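Local coordinates for protein chorismatase (Streptomyces hygroscopicus, PDB 4BPS) that hydrolyses chorismate to pyruvate and a dihydroxycyclohexadiene carboxylic acid, a step in the biosynthesis of the immunosuppressant polyketides FK506 and FK520, at residues Cys22-Thr27 with Ala322-His327; Thr37-Ile42 with Ala93-Tyr98; Asn121-Thr126 with Pro132-Thr137. All blocks are in the same frame, centred on the assembly; numbering follows the deposited sequence.

Overall arrangement
The three contacts involve three sheets of a single-chain enzyme, contacts 1 and 2 sharing the N-terminal one and contacts 2 and 3 the six-stranded one. Contact 1 joins the outermost strand 21-25 of the five-stranded N-terminal sheet to strand 323-327, closing a loop of nearly 300 residues in which contacts 2 and 3 are nested in series. Contact 2 sets strand 38-44 against strand 90-94 of the six-stranded sheet, and contact 3 lays helix 112-129 on strand 133-142. Centres of contacts 2 and 3 are 14 Å apart, those of 1 and 2 19 Å, and those of 1 and 3 25 Å, on opposite sides of the chain's centre. Contact 1 thus brings the N-terminal sheet against a late strand.

Contact 1: Cys22-Thr27 with Ala322-His327; sequences CRFEKT and AVALLH
The aromatic ring of Phe24 rests against the methyls of Ala322 and Ala324, and this apolar patch carries nearly all of the contact. The CD2-CE2 bond of Phe24 does the touching: CD2 of Phe24 lies 3.9 Å from CB of Ala322, and one atom further round, CE2 of Phe24 lies 4.0 Å from CB of Ala324. Both methyls approach the ring obliquely. Phe24 reaches them because its CG is anti to the carbonyl carbon and beside the backbone N (chi1 -68°), which carries the ring out from strand 21-25 to the far chain. The two alanines, two positions apart with Val323 between them, both direct their methyls at Phe24, while the CB of Val323 points away from it.

In the fold, this is where two sheets meet. Strand 21-25 is the outermost strand of the N-terminal sheet, hydrogen-bonded through its backbone to strand 72-77; strand 323-327 pairs in parallel with 296-300 in the C-terminal sheet. The backbones stay well apart here, the CA atoms of Phe24 and Ala322 being 7.2 Å from one another, so the sheets are joined by side chains and not by strand pairing.

Further aromatic groups enlarge the patch. The ring of Phe24 meets that of Phe72 with the planes inclined by about 55°, and it makes an edge-to-face contact with His295.

The polar bonds do not join the two segments. NH1 of Arg23 donates to O of Cys22 over 3.2 Å, coming from above the carbonyl plane with a bent N-H...O angle of 144°. On the other segment, the backbone N of Ala322 is hydrogen-bonded to OD1 of Asp294.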
loop_
_atom_site.group_PDB
_atom_site.type_symbol
_atom_site.label_atom_id
_atom_site.label_comp_id
_atom_site.label_asym_id
_atom_site.label_seq_id
_atom_site.Cartn_x
_atom_site.Cartn_y
_atom_site.Cartn_z
ATOM N N CYS A 22 0.498 10.702 6.632
ATOM C CA CYS A 22 0.836 9.598 7.494
ATOM C C CYS A 22 1.716 10.011 8.688
ATOM O O CYS A 22 2.527 10.963 8.591
ATOM C CB CYS A 22 1.594 8.559 6.616
ATOM S SG CYS A 22 1.828 6.938 7.336
ATOM N N ARG A 23 1.566 9.272 9.782
ATOM C CA ARG A 23 2.506 9.307 10.901
ATOM C C ARG A 23 2.813 7.885 11.324
ATOM O O ARG A 23 1.957 7.014 11.204
ATOM C CB ARG A 23 1.898 10.020 12.118
ATOM C CG ARG A 23 1.597 11.496 11.929
ATOM C CD ARG A 23 2.842 12.347 11.993
ATOM N NE ARG A 23 2.511 13.772 11.931
ATOM C CZ ARG A 23 2.496 14.512 10.826
ATOM N NH1 ARG A 23 2.821 13.995 9.646
ATOM N NH2 ARG A 23 2.162 15.795 10.899
ATOM N N PHE A 24 4.024 7.658 11.835
ATOM C CA PHE A 24 4.366 6.390 12.472
ATOM C C PHE A 24 4.465 6.641 13.969
ATOM O O PHE A 24 5.131 7.591 14.416
ATOM C CB PHE A 24 5.700 5.849 11.987
ATOM C CG PHE A 24 5.731 5.391 10.535
ATOM C CD1 PHE A 24 4.597 5.317 9.735
ATOM C CD2 PHE A 24 6.948 5.015 9.997
ATOM C CE1 PHE A 24 4.675 4.866 8.418
ATOM C CE2 PHE A 24 7.036 4.564 8.708
ATOM C CZ PHE A 24 5.913 4.485 7.908
ATOM N N GLU A 25 3.770 5.810 14.740
ATOM C CA GLU A 25 3.706 5.991 16.181
ATOM C C GLU A 25 4.084 4.693 16.884
ATOM O O GLU A 25 3.990 3.594 16.348
ATOM C CB GLU A 25 2.297 6.428 16.632
ATOM C CG GLU A 25 1.704 7.680 15.948
ATOM C CD GLU A 25 2.376 9.023 16.308
ATOM O OE1 GLU A 25 3.152 9.050 17.294
ATOM O OE2 GLU A 25 2.121 10.046 15.607
ATOM N N LYS A 26 4.502 4.824 18.127
ATOM C CA LYS A 26 4.777 3.661 18.953
ATOM C C LYS A 26 3.451 3.052 19.374
ATOM O O LYS A 26 2.591 3.750 19.917
ATOM C CB LYS A 26 5.567 4.077 20.192
ATOM C CG LYS A 26 7.016 4.425 19.905
ATOM C CD LYS A 26 7.861 3.179 19.617
ATOM C CE LYS A 26 8.072 2.943 18.116
ATOM N NZ LYS A 26 9.067 1.864 17.861
ATOM N N THR A 27 3.281 1.760 19.128
ATOM C CA THR A 27 2.031 1.108 19.504
ATOM C C THR A 27 1.951 1.085 21.028
ATOM O O THR A 27 2.941 0.829 21.700
ATOM C CB THR A 27 1.934 -0.311 18.919
ATOM O OG1 THR A 27 2.065 -0.246 17.492
ATOM C CG2 THR A 27 0.593 -0.975 19.267
ATOM N N ALA A 322 11.165 8.989 8.546
ATOM C CA ALA A 322 10.653 7.861 9.305
ATOM C C ALA A 322 10.723 6.625 8.415
ATOM O O ALA A 322 10.162 6.621 7.314
ATOM C CB ALA A 322 9.216 8.158 9.732
ATOM N N VAL A 323 11.425 5.600 8.897
ATOM C CA VAL A 323 11.643 4.374 8.140
ATOM C C VAL A 323 11.376 3.196 9.070
ATOM O O VAL A 323 11.887 3.168 10.184
ATOM C CB VAL A 323 13.093 4.309 7.581
ATOM C CG1 VAL A 323 13.292 3.058 6.779
ATOM C CG2 VAL A 323 13.426 5.521 6.706
ATOM N N ALA A 324 10.517 2.285 8.637
ATOM C CA ALA A 324 10.200 1.088 9.408
ATOM C C ALA A 324 10.529 -0.138 8.584
ATOM O O ALA A 324 10.008 -0.313 7.479
ATOM C CB ALA A 324 8.723 1.068 9.757
ATOM N N LEU A 325 11.381 -1.006 9.124
ATOM C CA LEU A 325 11.695 -2.281 8.464
ATOM C C LEU A 325 10.783 -3.364 9.027
ATOM O O LEU A 325 10.566 -3.429 10.233
ATOM C CB LEU A 325 13.171 -2.661 8.640
ATOM C CG LEU A 325 14.105 -2.157 7.524
ATOM C CD1 LEU A 325 14.216 -0.644 7.562
ATOM C CD2 LEU A 325 15.474 -2.800 7.602
ATOM N N LEU A 326 10.246 -4.195 8.140
ATOM C CA LEU A 326 9.308 -5.261 8.496
ATOM C C LEU A 326 9.796 -6.552 7.843
ATOM O O LEU A 326 10.040 -6.575 6.639
ATOM C CB LEU A 326 7.903 -4.906 8.014
ATOM C CG LEU A 326 7.252 -3.702 8.726
ATOM C CD1 LEU A 326 6.020 -3.230 7.950
ATOM C CD2 LEU A 326 6.885 -4.058 10.166
ATOM N N HIS A 327 9.888 -7.618 8.636
ATOM C CA HIS A 327 10.359 -8.904 8.174
ATOM C C HIS A 327 9.170 -9.701 7.653
ATOM O O HIS A 327 8.367 -10.198 8.470
ATOM C CB HIS A 327 11.028 -9.629 9.324
ATOM C CG HIS A 327 11.449 -11.006 8.975
ATOM N ND1 HIS A 327 11.445 -12.033 9.888
ATOM C CD2 HIS A 327 11.845 -11.535 7.790
ATOM C CE1 HIS A 327 11.850 -13.136 9.283
ATOM N NE2 HIS A 327 12.092 -12.863 8.012
#

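Contact 2: Thr37-Ile42 with Ala93-Tyr98; sequences TVLGLI and ARTDAY
Leu39 and Ala93 form the close part of this contact, in the buried layer between the N-terminal sheet and the six-stranded sheet. CB of Ala93 touches Leu39 at two points: it sits 3.6 Å from the backbone O of Leu39 and 4.0 Å from its CD2. The same CD2 of Leu39 lies 3.7 Å from O of Ala93, so each residue sets a methyl beside the other's carbonyl. With CG of Leu39 beside its backbone N (chi1 -88°), the branch swings over to strand 90-94; the side chain also touches Phe100 of strand 98-105. Leu39 and Gly40 both face Trp76, a classic beta bulge in strand 38-44.

Beyond Ala93 the fit is slacker. Methyl CG2 of Thr95 only reaches to 4.4 Å from CD2 of Leu39, and then the chain turns outward to the exposed Asp96. The CB of Arg94 points away from segment 37-42, and its NE forms a salt bridge with Glu83. OG1 of Thr95 accepts from N of Ala97 and, at 3.0 Å, from N of Tyr98, an ST turn and ST motif that fix the bend together with the backbone bond from N of Thr95 to O of Tyr98. Across the interface, then, methyls pack by van der Waals contact against each other and against carbonyl oxygens, while polar groups shape the turn.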
loop_
_atom_site.group_PDB
_atom_site.type_symbol
_atom_site.label_atom_id
_atom_site.label_comp_id
_atom_site.label_asym_id
_atom_site.label_seq_id
_atom_site.Cartn_x
_atom_site.Cartn_y
_atom_site.Cartn_z
ATOM N N THR A 37 -7.242 14.985 13.733
ATOM C CA THR A 37 -7.101 14.664 12.318
ATOM C C THR A 37 -6.938 13.169 12.033
ATOM O O THR A 37 -6.848 12.781 10.866
ATOM C CB THR A 37 -5.882 15.398 11.710
ATOM O OG1 THR A 37 -4.674 14.912 12.300
ATOM C CG2 THR A 37 -5.986 16.925 11.899
ATOM N N VAL A 38 -6.905 12.324 13.057
ATOM C CA VAL A 38 -6.723 10.887 12.843
ATOM C C VAL A 38 -7.903 10.310 12.082
ATOM O O VAL A 38 -9.055 10.490 12.476
ATOM C CB VAL A 38 -6.544 10.154 14.198
ATOM C CG1 VAL A 38 -6.568 8.650 14.026
ATOM C CG2 VAL A 38 -5.234 10.554 14.860
ATOM N N LEU A 39 -7.594 9.606 10.997
ATOM C CA LEU A 39 -8.583 8.910 10.184
ATOM C C LEU A 39 -8.626 7.441 10.567
ATOM O O LEU A 39 -9.700 6.908 10.772
ATOM C CB LEU A 39 -8.246 9.000 8.698
ATOM C CG LEU A 39 -8.730 10.148 7.855
ATOM C CD1 LEU A 39 -8.104 10.040 6.487
ATOM C CD2 LEU A 39 -10.261 10.079 7.727
ATOM N N GLY A 40 -7.472 6.790 10.656
ATOM C CA GLY A 40 -7.465 5.360 10.889
ATOM C C GLY A 40 -6.069 4.879 11.199
ATOM O O GLY A 40 -5.106 5.632 11.035
ATOM N N LEU A 41 -5.977 3.626 11.636
ATOM C CA LEU A 41 -4.750 3.096 12.211
ATOM C C LEU A 41 -4.534 1.653 11.785
ATOM O O LEU A 41 -5.456 0.837 11.857
ATOM C CB LEU A 41 -4.845 3.138 13.757
ATOM C CG LEU A 41 -5.154 4.452 14.476
ATOM C CD1 LEU A 41 -6.639 4.581 14.701
ATOM C CD2 LEU A 41 -4.419 4.467 15.776
ATOM N N ILE A 42 -3.307 1.341 11.380
ATOM C CA ILE A 42 -2.910 -0.026 11.052
ATOM C C ILE A 42 -1.749 -0.405 11.961
ATOM O O ILE A 42 -0.692 0.232 11.930
ATOM C CB ILE A 42 -2.470 -0.157 9.573
ATOM C CG1 ILE A 42 -3.586 0.327 8.633
ATOM C CG2 ILE A 42 -2.027 -1.582 9.288
ATOM C CD1 ILE A 42 -4.882 -0.470 8.713
ATOM N N ALA A 93 -13.775 5.894 7.788
ATOM C CA ALA A 93 -13.943 7.256 8.288
ATOM C C ALA A 93 -13.761 8.188 7.109
ATOM O O ALA A 93 -12.894 7.947 6.255
ATOM C CB ALA A 93 -12.904 7.580 9.364
ATOM N N ARG A 94 -14.548 9.264 7.066
ATOM C CA ARG A 94 -14.443 10.211 5.959
ATOM C C ARG A 94 -14.362 11.630 6.498
ATOM O O ARG A 94 -14.976 11.966 7.531
ATOM C CB ARG A 94 -15.654 10.084 5.010
ATOM C CG ARG A 94 -16.977 10.585 5.586
ATOM C CD ARG A 94 -18.183 10.234 4.660
ATOM N NE ARG A 94 -19.407 10.856 5.180
ATOM C CZ ARG A 94 -19.756 12.131 4.977
ATOM N NH1 ARG A 94 -19.015 12.914 4.206
ATOM N NH2 ARG A 94 -20.839 12.641 5.558
ATOM N N THR A 95 -13.613 12.457 5.778
ATOM C CA THR A 95 -13.786 13.902 5.829
ATOM C C THR A 95 -14.691 14.262 4.656
ATOM O O THR A 95 -15.094 13.389 3.899
ATOM C CB THR A 95 -12.456 14.627 5.710
ATOM O OG1 THR A 95 -11.924 14.401 4.399
ATOM C CG2 THR A 95 -11.476 14.155 6.788
ATOM N N ASP A 96 -15.046 15.529 4.456
ATOM C CA ASP A 96 -15.837 15.832 3.279
ATOM C C ASP A 96 -15.098 15.509 1.981
ATOM O O ASP A 96 -15.748 15.140 0.990
ATOM C CB ASP A 96 -16.340 17.267 3.303
ATOM C CG ASP A 96 -17.481 17.456 4.307
ATOM O OD1 ASP A 96 -18.232 16.492 4.590
ATOM O OD2 ASP A 96 -17.664 18.584 4.807
ATOM N N ALA A 97 -13.762 15.545 1.993
ATOM C CA ALA A 97 -12.981 15.350 0.770
ATOM C C ALA A 97 -12.333 13.975 0.593
ATOM O O ALA A 97 -12.024 13.613 -0.555
ATOM C CB ALA A 97 -11.904 16.430 0.671
ATOM N N TYR A 98 -12.091 13.230 1.683
ATOM C CA TYR A 98 -11.340 11.973 1.597
ATOM C C TYR A 98 -11.951 10.893 2.485
ATOM O O TYR A 98 -12.652 11.178 3.456
ATOM C CB TYR A 98 -9.857 12.175 1.968
ATOM C CG TYR A 98 -9.185 13.189 1.080
ATOM C CD1 TYR A 98 -8.785 12.852 -0.221
ATOM C CD2 TYR A 98 -8.972 14.501 1.505
ATOM C CE1 TYR A 98 -8.196 13.816 -1.053
ATOM C CE2 TYR A 98 -8.388 15.446 0.673
ATOM C CZ TYR A 98 -7.988 15.094 -0.591
ATOM O OH TYR A 98 -7.400 16.009 -1.448
#

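Contact 3: Asn121-Thr126 with Pro132-Thr137; sequences NVFQLT and PLLART
Phe123 and Leu134 each place CG anti to the carbonyl carbon (chi1 -66° and -74°), which sends the ring out from helix 112-129 and the isobutyl group out from strand 133-142 until they meet. Methyl CD1 of Leu134 arrives at the ring edge, near its plane, 3.7 Å from CE1 of Phe123. The other methyl, CD2 of Leu134, lies 4.1 Å from CG2 of Thr126 and farther from CG1 of Val122. The two methyls thus divide the helix face between them. Phe193 of strand 189-196 also packs against Val122, Thr126 and Leu134, in a layer where the helix lies on the sheet as in YjgF-like proteins.

Just before the strand begins the link is polar. A water donates both to OG1 of Thr126, at 2.7 Å, and to O of Pro132, at 2.8 Å. OG1 of Thr126 itself donates to O of Phe123 one turn back, 2.8 Å away, so this hydroxyl both gives and accepts. Replacing Thr126 by a valine would probably leave the water without one of its acceptors and O of Phe123 without its hydroxyl partner.

The side chain of Phe123 is about 6 Å from that of Arg162, which binds substrate. Chemically, the interface is apolar where helix and sheet face each other, with its buried threonine hydroxyl satisfied through helix backbone and water.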
loop_
_atom_site.group_PDB
_atom_site.type_symbol
_atom_site.label_atom_id
_atom_site.label_comp_id
_atom_site.label_asym_id
_atom_site.label_seq_id
_atom_site.Cartn_x
_atom_site.Cartn_y
_atom_site.Cartn_z
ATOM N N ASN A 121 -16.934 -4.943 -2.600
ATOM C CA ASN A 121 -17.482 -4.154 -1.508
ATOM C C ASN A 121 -16.748 -2.809 -1.375
ATOM O O ASN A 121 -17.386 -1.783 -1.115
ATOM C CB ASN A 121 -17.453 -4.937 -0.197
ATOM C CG ASN A 121 -18.458 -6.075 -0.198
ATOM O OD1 ASN A 121 -19.437 -6.033 -0.939
ATOM N ND2 ASN A 121 -18.201 -7.103 0.584
ATOM N N VAL A 122 -15.433 -2.798 -1.588
ATOM C CA VAL A 122 -14.678 -1.543 -1.597
ATOM C C VAL A 122 -15.151 -0.611 -2.721
ATOM O O VAL A 122 -15.443 0.582 -2.485
ATOM C CB VAL A 122 -13.170 -1.815 -1.689
ATOM C CG1 VAL A 122 -12.382 -0.535 -1.946
ATOM C CG2 VAL A 122 -12.658 -2.509 -0.423
ATOM N N PHE A 123 -15.235 -1.126 -3.947
ATOM C CA PHE A 123 -15.688 -0.296 -5.063
ATOM C C PHE A 123 -17.098 0.209 -4.799
ATOM O O PHE A 123 -17.412 1.380 -5.057
ATOM C CB PHE A 123 -15.647 -1.048 -6.388
ATOM C CG PHE A 123 -14.261 -1.432 -6.859
ATOM C CD1 PHE A 123 -13.217 -0.515 -6.928
ATOM C CD2 PHE A 123 -14.015 -2.724 -7.285
ATOM C CE1 PHE A 123 -11.967 -0.891 -7.395
ATOM C CE2 PHE A 123 -12.756 -3.117 -7.728
ATOM C CZ PHE A 123 -11.736 -2.198 -7.789
ATOM N N GLN A 124 -17.977 -0.663 -4.295
ATOM C CA GLN A 124 -19.345 -0.242 -4.027
ATOM C C GLN A 124 -19.429 0.820 -2.944
ATOM O O GLN A 124 -20.234 1.735 -3.063
ATOM C CB GLN A 124 -20.189 -1.450 -3.657
ATOM C CG GLN A 124 -21.643 -1.097 -3.384
ATOM C CD GLN A 124 -22.311 -0.231 -4.492
ATOM O OE1 GLN A 124 -22.141 -0.482 -5.683
ATOM N NE2 GLN A 124 -23.071 0.789 -4.085
ATOM N N LEU A 125 -18.625 0.700 -1.880
ATOM C CA LEU A 125 -18.639 1.690 -0.813
ATOM C C LEU A 125 -18.141 3.049 -1.328
ATOM O O LEU A 125 -18.700 4.099 -1.013
ATOM C CB LEU A 125 -17.763 1.247 0.368
ATOM C CG LEU A 125 -17.839 2.185 1.581
ATOM C CD1 LEU A 125 -19.200 2.084 2.252
ATOM C CD2 LEU A 125 -16.709 1.868 2.569
ATOM N N THR A 126 -17.061 3.033 -2.103
ATOM C CA THR A 126 -16.553 4.285 -2.638
ATOM C C THR A 126 -17.601 4.944 -3.522
ATOM O O THR A 126 -17.759 6.168 -3.487
ATOM C CB THR A 126 -15.208 4.117 -3.368
ATOM O OG1 THR A 126 -15.356 3.276 -4.513
ATOM C CG2 THR A 126 -14.115 3.591 -2.422
ATOM N N PRO A 132 -15.239 8.292 -5.321
ATOM C CA PRO A 132 -14.960 7.297 -6.361
ATOM C C PRO A 132 -13.489 7.192 -6.767
ATOM O O PRO A 132 -13.145 6.224 -7.439
ATOM C CB PRO A 132 -15.795 7.798 -7.546
ATOM C CG PRO A 132 -15.858 9.281 -7.331
ATOM C CD PRO A 132 -16.017 9.434 -5.837
ATOM N N LEU A 133 -12.638 8.154 -6.428
ATOM C CA LEU A 133 -11.256 8.144 -6.910
ATOM C C LEU A 133 -10.379 7.444 -5.904
ATOM O O LEU A 133 -10.005 8.026 -4.888
ATOM C CB LEU A 133 -10.768 9.566 -7.143
ATOM C CG LEU A 133 -11.565 10.393 -8.155
ATOM C CD1 LEU A 133 -10.887 11.762 -8.325
ATOM C CD2 LEU A 133 -11.719 9.717 -9.505
ATOM N N LEU A 134 -10.046 6.179 -6.147
ATOM C CA LEU A 134 -9.112 5.522 -5.244
ATOM C C LEU A 134 -7.726 6.154 -5.372
ATOM O O LEU A 134 -7.274 6.455 -6.473
ATOM C CB LEU A 134 -9.010 4.025 -5.544
ATOM C CG LEU A 134 -10.207 3.196 -5.116
ATOM C CD1 LEU A 134 -10.096 1.806 -5.746
ATOM C CD2 LEU A 134 -10.247 3.056 -3.591
ATOM N N ALA A 135 -7.077 6.340 -4.229
ATOM C CA ALA A 135 -5.800 7.040 -4.142
ATOM C C ALA A 135 -4.629 6.151 -3.750
ATOM O O ALA A 135 -3.486 6.475 -4.066
ATOM C CB ALA A 135 -5.894 8.173 -3.121
ATOM N N ARG A 136 -4.903 5.079 -3.009
ATOM C CA ARG A 136 -3.839 4.219 -2.513
ATOM C C ARG A 136 -4.498 2.958 -1.991
ATOM O O ARG A 136 -5.532 3.061 -1.313
ATOM C CB ARG A 136 -3.053 4.901 -1.383
ATOM C CG ARG A 136 -1.561 4.767 -1.459
ATOM C CD ARG A 136 -1.036 3.334 -1.342
ATOM N NE ARG A 136 0.426 3.291 -1.251
ATOM C CZ ARG A 136 1.086 2.148 -1.154
ATOM N NH1 ARG A 136 2.405 2.145 -1.043
ATOM N NH2 ARG A 136 0.418 1.014 -1.186
ATOM N N THR A 137 -3.952 1.785 -2.281
ATOM C CA THR A 137 -4.427 0.555 -1.687
ATOM C C THR A 137 -3.251 -0.216 -1.101
ATOM O O THR A 137 -2.115 -0.097 -1.566
ATOM C CB THR A 137 -5.150 -0.356 -2.717
ATOM O OG1 THR A 137 -4.231 -0.759 -3.737
ATOM C CG2 THR A 137 -6.356 0.333 -3.320
HETATM O O HOH W 1 -13.895 3.593 -6.801
#